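Local coordinates for protein URE2 (Lodderomyces elongisporus NRRL YB-4239, PDB 4EXJ) that is of unknown function but belongs to the glutathione S-transferase superfamily, probably binds glutathione and may act in transcription regulation like URE2, at residues Thr78-Lys81 with Phe85-Ser88; Trp97-Leu102 with Phe161-Ile166. All blocks are in the same frame, centred on the assembly; numbering follows the deposited sequence.

Interaction 1 of 2, residues Thr78-Lys81 with Phe85-Ser88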
loop_
_atom_site.group_PDB
_atom_site.type_symbol
_atom_site.label_atom_id
_atom_site.label_comp_id
_atom_site.label_asym_id
_atom_site.label_seq_id
_atom_site.Cartn_x
_atom_site.Cartn_y
_atom_site.Cartn_z
ATOM N N THR B 78 -11.831 -0.769 -16.268
ATOM C CA THR B 78 -12.343 -1.730 -17.226
ATOM C C THR B 78 -13.860 -1.631 -17.416
ATOM O O THR B 78 -14.334 -1.688 -18.548
ATOM C CB THR B 78 -11.913 -3.152 -16.823
ATOM O OG1 THR B 78 -10.485 -3.197 -16.718
ATOM C CG2 THR B 78 -12.391 -4.190 -17.833
ATOM N N TYR B 79 -14.605 -1.438 -16.325
ATOM C CA TYR B 79 -16.076 -1.534 -16.335
ATOM C C TYR B 79 -16.848 -0.259 -16.004
ATOM O O TYR B 79 -18.053 -0.169 -16.257
ATOM C CB TYR B 79 -16.536 -2.652 -15.398
ATOM C CG TYR B 79 -15.993 -4.002 -15.771
ATOM C CD1 TYR B 79 -16.497 -4.699 -16.870
ATOM C CD2 TYR B 79 -14.982 -4.590 -15.025
ATOM C CE1 TYR B 79 -15.996 -5.948 -17.210
ATOM C CE2 TYR B 79 -14.480 -5.830 -15.359
ATOM C CZ TYR B 79 -14.986 -6.500 -16.451
ATOM O OH TYR B 79 -14.470 -7.731 -16.764
ATOM N N ASP B 80 -16.189 0.724 -15.408
ATOM C CA ASP B 80 -16.885 1.961 -15.080
ATOM C C ASP B 80 -16.760 2.919 -16.267
ATOM O O ASP B 80 -16.000 3.888 -16.235
ATOM C CB ASP B 80 -16.321 2.576 -13.801
ATOM C CG ASP B 80 -17.152 3.725 -13.289
ATOM O OD1 ASP B 80 -18.164 4.085 -13.944
ATOM O OD2 ASP B 80 -16.791 4.284 -12.230
ATOM N N LYS B 81 -17.517 2.628 -17.320
ATOM C CA LYS B 81 -17.438 3.402 -18.558
ATOM C C LYS B 81 -17.903 4.855 -18.425
ATOM O O LYS B 81 -17.418 5.723 -19.155
ATOM C CB LYS B 81 -18.237 2.697 -19.653
ATOM C CG LYS B 81 -17.758 1.295 -19.914
ATOM C CD LYS B 81 -16.313 1.322 -20.367
ATOM C CE LYS B 81 -15.893 -0.024 -20.905
ATOM N NZ LYS B 81 -14.471 0.012 -21.330
ATOM N N PHE B 85 -17.552 6.191 -10.539
ATOM C CA PHE B 85 -16.894 5.928 -9.252
ATOM C C PHE B 85 -15.409 6.216 -9.230
ATOM O O PHE B 85 -14.717 5.844 -8.279
ATOM C CB PHE B 85 -17.130 4.474 -8.823
ATOM C CG PHE B 85 -18.585 4.143 -8.589
ATOM C CD1 PHE B 85 -19.284 4.748 -7.552
ATOM C CD2 PHE B 85 -19.244 3.229 -9.407
ATOM C CE1 PHE B 85 -20.626 4.453 -7.317
ATOM C CE2 PHE B 85 -20.598 2.935 -9.196
ATOM C CZ PHE B 85 -21.287 3.552 -8.142
ATOM N N PHE B 86 -14.892 6.882 -10.255
ATOM C CA PHE B 86 -13.478 7.220 -10.222
ATOM C C PHE B 86 -13.180 8.329 -11.182
ATOM O O PHE B 86 -14.018 8.674 -12.025
ATOM C CB PHE B 86 -12.595 5.997 -10.537
ATOM C CG PHE B 86 -12.423 5.702 -12.018
ATOM C CD1 PHE B 86 -13.506 5.313 -12.806
ATOM C CD2 PHE B 86 -11.171 5.787 -12.611
ATOM C CE1 PHE B 86 -13.333 5.014 -14.159
ATOM C CE2 PHE B 86 -10.998 5.502 -13.969
ATOM C CZ PHE B 86 -12.084 5.119 -14.738
ATOM N N TYR B 87 -11.979 8.872 -11.034
ATOM C CA TYR B 87 -11.477 9.913 -11.923
ATOM C C TYR B 87 -10.304 9.375 -12.748
ATOM O O TYR B 87 -9.411 8.711 -12.229
ATOM C CB TYR B 87 -11.057 11.112 -11.097
ATOM C CG TYR B 87 -12.191 11.804 -10.390
ATOM C CD1 TYR B 87 -13.000 12.715 -11.064
ATOM C CD2 TYR B 87 -12.472 11.544 -9.045
ATOM C CE1 TYR B 87 -14.049 13.352 -10.424
ATOM C CE2 TYR B 87 -13.520 12.188 -8.397
ATOM C CZ TYR B 87 -14.303 13.088 -9.094
ATOM O OH TYR B 87 -15.341 13.730 -8.456
ATOM N N SER B 88 -10.309 9.649 -14.049
ATOM C CA SER B 88 -9.216 9.168 -14.885
ATOM C C SER B 88 -8.162 10.271 -15.010
ATOM O O SER B 88 -8.411 11.432 -14.699
ATOM C CB SER B 88 -9.717 8.718 -16.270
ATOM O OG SER B 88 -10.014 9.845 -17.069
#

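Interaction 2 of 2, residues Trp97-Leu102 with Phe161-Ile166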
loop_
_atom_site.group_PDB
_atom_site.type_symbol
_atom_site.label_atom_id
_atom_site.label_comp_id
_atom_site.label_asym_id
_atom_site.label_seq_id
_atom_site.Cartn_x
_atom_site.Cartn_y
_atom_site.Cartn_z
ATOM N N TRP B 97 -4.542 11.762 -9.176
ATOM C CA TRP B 97 -3.431 11.571 -8.219
ATOM C C TRP B 97 -3.875 11.552 -6.762
ATOM O O TRP B 97 -3.282 10.829 -5.962
ATOM C CB TRP B 97 -2.280 12.542 -8.457
ATOM C CG TRP B 97 -1.647 12.295 -9.810
ATOM C CD1 TRP B 97 -1.728 13.112 -10.907
ATOM C CD2 TRP B 97 -0.910 11.131 -10.228
ATOM N NE1 TRP B 97 -1.072 12.536 -11.974
ATOM C CE2 TRP B 97 -0.556 11.328 -11.580
ATOM C CE3 TRP B 97 -0.481 9.954 -9.581
ATOM C CZ2 TRP B 97 0.169 10.381 -12.304
ATOM C CZ3 TRP B 97 0.249 9.010 -10.313
ATOM C CH2 TRP B 97 0.570 9.240 -11.655
ATOM N N GLU B 98 -4.909 12.316 -6.416
ATOM C CA GLU B 98 -5.448 12.267 -5.047
ATOM C C GLU B 98 -6.015 10.869 -4.799
ATOM O O GLU B 98 -5.774 10.261 -3.744
ATOM C CB GLU B 98 -6.560 13.310 -4.830
ATOM C CG GLU B 98 -6.069 14.768 -4.678
ATOM C CD GLU B 98 -7.196 15.788 -4.657
ATOM O OE1 GLU B 98 -8.343 15.402 -4.332
ATOM O OE2 GLU B 98 -6.930 16.979 -4.962
ATOM N N GLN B 99 -6.783 10.375 -5.770
ATOM C CA GLN B 99 -7.370 9.049 -5.713
ATOM C C GLN B 99 -6.279 8.000 -5.561
ATOM O O GLN B 99 -6.369 7.108 -4.712
ATOM C CB GLN B 99 -8.158 8.831 -7.018
ATOM C CG GLN B 99 -8.688 7.455 -7.297
ATOM C CD GLN B 99 -9.464 7.516 -8.596
ATOM O OE1 GLN B 99 -10.613 7.949 -8.619
ATOM N NE2 GLN B 99 -8.823 7.140 -9.685
ATOM N N ASN B 100 -5.229 8.099 -6.373
ATOM C CA ASN B 100 -4.184 7.079 -6.320
ATOM C C ASN B 100 -3.469 7.075 -4.975
ATOM O O ASN B 100 -3.228 6.014 -4.393
ATOM C CB ASN B 100 -3.173 7.295 -7.448
ATOM C CG ASN B 100 -2.770 6.007 -8.118
ATOM O OD1 ASN B 100 -3.616 5.273 -8.640
ATOM N ND2 ASN B 100 -1.476 5.752 -8.165
ATOM N N GLU B 101 -3.108 8.258 -4.475
ATOM C CA GLU B 101 -2.386 8.296 -3.210
ATOM C C GLU B 101 -3.266 7.759 -2.084
ATOM O O GLU B 101 -2.773 7.048 -1.206
ATOM C CB GLU B 101 -1.802 9.690 -2.918
ATOM C CG GLU B 101 -2.797 10.738 -2.583
ATOM C CD GLU B 101 -2.201 12.143 -2.572
ATOM O OE1 GLU B 101 -2.820 13.037 -1.956
ATOM O OE2 GLU B 101 -1.124 12.353 -3.181
ATOM N N LEU B 102 -4.555 8.102 -2.086
ATOM C CA LEU B 102 -5.439 7.596 -1.011
ATOM C C LEU B 102 -5.675 6.101 -1.060
ATOM O O LEU B 102 -5.857 5.471 -0.007
ATOM C CB LEU B 102 -6.771 8.354 -0.949
ATOM C CG LEU B 102 -6.558 9.770 -0.416
ATOM C CD1 LEU B 102 -7.840 10.567 -0.598
ATOM C CD2 LEU B 102 -6.122 9.761 1.044
ATOM N N PHE B 161 -19.199 10.069 -4.053
ATOM C CA PHE B 161 -18.754 8.739 -3.629
ATOM C C PHE B 161 -17.884 8.092 -4.715
ATOM O O PHE B 161 -18.298 7.978 -5.873
ATOM C CB PHE B 161 -20.010 7.897 -3.373
ATOM C CG PHE B 161 -19.756 6.479 -2.915
ATOM C CD1 PHE B 161 -19.535 5.462 -3.832
ATOM C CD2 PHE B 161 -19.850 6.156 -1.566
ATOM C CE1 PHE B 161 -19.360 4.155 -3.398
ATOM C CE2 PHE B 161 -19.676 4.849 -1.134
ATOM C CZ PHE B 161 -19.442 3.860 -2.041
ATOM N N THR B 162 -16.671 7.659 -4.341
ATOM C CA THR B 162 -15.772 7.006 -5.290
ATOM C C THR B 162 -15.118 5.731 -4.736
ATOM O O THR B 162 -15.383 5.292 -3.606
ATOM C CB THR B 162 -14.586 7.921 -5.693
ATOM O OG1 THR B 162 -13.734 8.159 -4.561
ATOM C CG2 THR B 162 -15.084 9.248 -6.277
ATOM N N ILE B 163 -14.275 5.130 -5.559
ATOM C CA ILE B 163 -13.521 3.952 -5.129
ATOM C C ILE B 163 -12.696 4.226 -3.870
ATOM O O ILE B 163 -12.396 3.295 -3.127
ATOM C CB ILE B 163 -12.622 3.350 -6.258
ATOM C CG1 ILE B 163 -11.613 4.391 -6.784
ATOM C CG2 ILE B 163 -13.499 2.704 -7.382
ATOM C CD1 ILE B 163 -10.721 3.878 -7.887
ATOM N N VAL B 164 -12.307 5.477 -3.617
ATOM C CA VAL B 164 -11.573 5.765 -2.381
ATOM C C VAL B 164 -12.509 5.608 -1.173
ATOM O O VAL B 164 -12.149 5.017 -0.132
ATOM C CB VAL B 164 -10.958 7.161 -2.407
ATOM C CG1 VAL B 164 -10.384 7.519 -1.032
ATOM C CG2 VAL B 164 -9.864 7.233 -3.482
ATOM N N ASP B 165 -13.731 6.114 -1.309
ATOM C CA ASP B 165 -14.715 5.882 -0.258
ATOM C C ASP B 165 -15.020 4.405 -0.072
ATOM O O ASP B 165 -15.212 3.975 1.056
ATOM C CB ASP B 165 -16.009 6.657 -0.509
ATOM C CG ASP B 165 -15.751 8.142 -0.699
ATOM O OD1 ASP B 165 -15.395 8.834 0.289
ATOM O OD2 ASP B 165 -15.855 8.584 -1.863
ATOM N N ILE B 166 -15.082 3.639 -1.162
ATOM C CA ILE B 166 -15.271 2.195 -1.027
ATOM C C ILE B 166 -14.110 1.592 -0.225
ATOM O O ILE B 166 -14.342 0.817 0.719
ATOM C CB ILE B 166 -15.370 1.503 -2.385
ATOM C CG1 ILE B 166 -16.624 1.975 -3.143
ATOM C CG2 ILE B 166 -15.388 -0.012 -2.242
ATOM C CD1 ILE B 166 -16.670 1.480 -4.584
HETATM O O HOH W 1 -11.362 9.000 -6.310
#

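Interaction 1 of 2, residues Thr78-Lys81 with Phe85-Ser88
Asp80 reaches from the end of helix 68-79 to the backbone of Phe85 and the ring of Phe86. It is the first residue to leave helical geometry and the centre of an inverse gamma turn. Asp80 CB lies 3.9 Å from CE1 of Phe86. With chi1 at -170° the carboxylate swings out opposite Asp80 N, across to residues 85-86. Asp80 CG is 4.0 Å from CD1 of Phe86. At the tip, Asp80 OD2 accepts a hydrogen bond of 2.7 Å from Phe85 N, with an angle of 156° at the hydrogen. The N-H comes to the syn lone pair of Asp80 OD2. Asp80 OD2 also meets the Phe86 ring at its edge, 3.5 Å from CD1. The carboxylate and that ring are turned 51° apart. The backbone O of Asp80 lies in the plane of the same ring, 3.6 Å from Phe86 CE1. OD1 accepts a hydrogen bond from Lys84 N, so the two oxygens bind consecutive amides. The Phe85 side chain packs on Leu20 and Leu23 of helix 15-23. The contact folds the linker that, in the GST fold, joins the thioredoxin-like N-terminal domain to the helical C-terminal domain. Asp80 is buried. Two N-H donors and the positive rim of an aromatic ring would offset the cost of burying its charge, and the two bonds should fix the rotation of the carboxylate.

Interaction 2 of 2, residues Trp97-Leu102 with Phe161-Ile166
The backbones of Gln99 and Val164 come within 6.3 Å at their CA atoms, where the second turn of helix 93-120 meets the first turn of helix 163-179. Val164 points at helix 93-120 and uses both methyls. Val164 CG2 packs 3.7 Å from the backbone O of Gln99. Val164 CG1 lies 3.7 Å from CB of Leu102. Both chi1 (171°) and chi2 (178°) of Gln99 are near 180°, which stretches the chain past Val164 to Ile163. There Gln99 CD meets Ile163 CD1 at 3.9 Å, the two side chains crossing at about a right angle. Gln99 OE1 accepts from Tyr87 N and from a water at 2.6 Å. The same water is 3.1 Å from Thr162 OG1 and bridges the two segments. Thr162 is the N-cap of helix 163-179 and forms a capping box with Asp165. Its OG1 accepts from Val164 N, and Asp165 OD2 accepts from Thr162 N at 2.8 Å. This Ser/Thr-x-x-Asp box is well known in the GST C-terminal domain, where it supports folding in relatives. Ile163 also packs on Leu20 of helix 15-23 and Leu73 of helix 68-79. The opposite side of helix 93-120 faces the second subunit, where Trp97 meets Tyr74 of that subunit edge-to-face.

Overall arrangement
Interaction 1 comes first along the chain and is complete before the first segment of interaction 2 begins. Their centres are about 12 Å apart. Interaction 1 lies in the connection from helix 68-79 to helix 93-120. Interaction 2 joins helix 93-120 to the start of helix 163-179. The two touch directly: Phe85 O is 2.8 Å from Ile163 N, a probable hydrogen bond that anchors the connection on the first turn of helix 163-179. The linker between the glutathione S-transferase N-terminal and C-terminal regions is thus tied to the helical core. Other residues of segment 97-102 bind the second subunit, so this part of the core continues into the dimer interface.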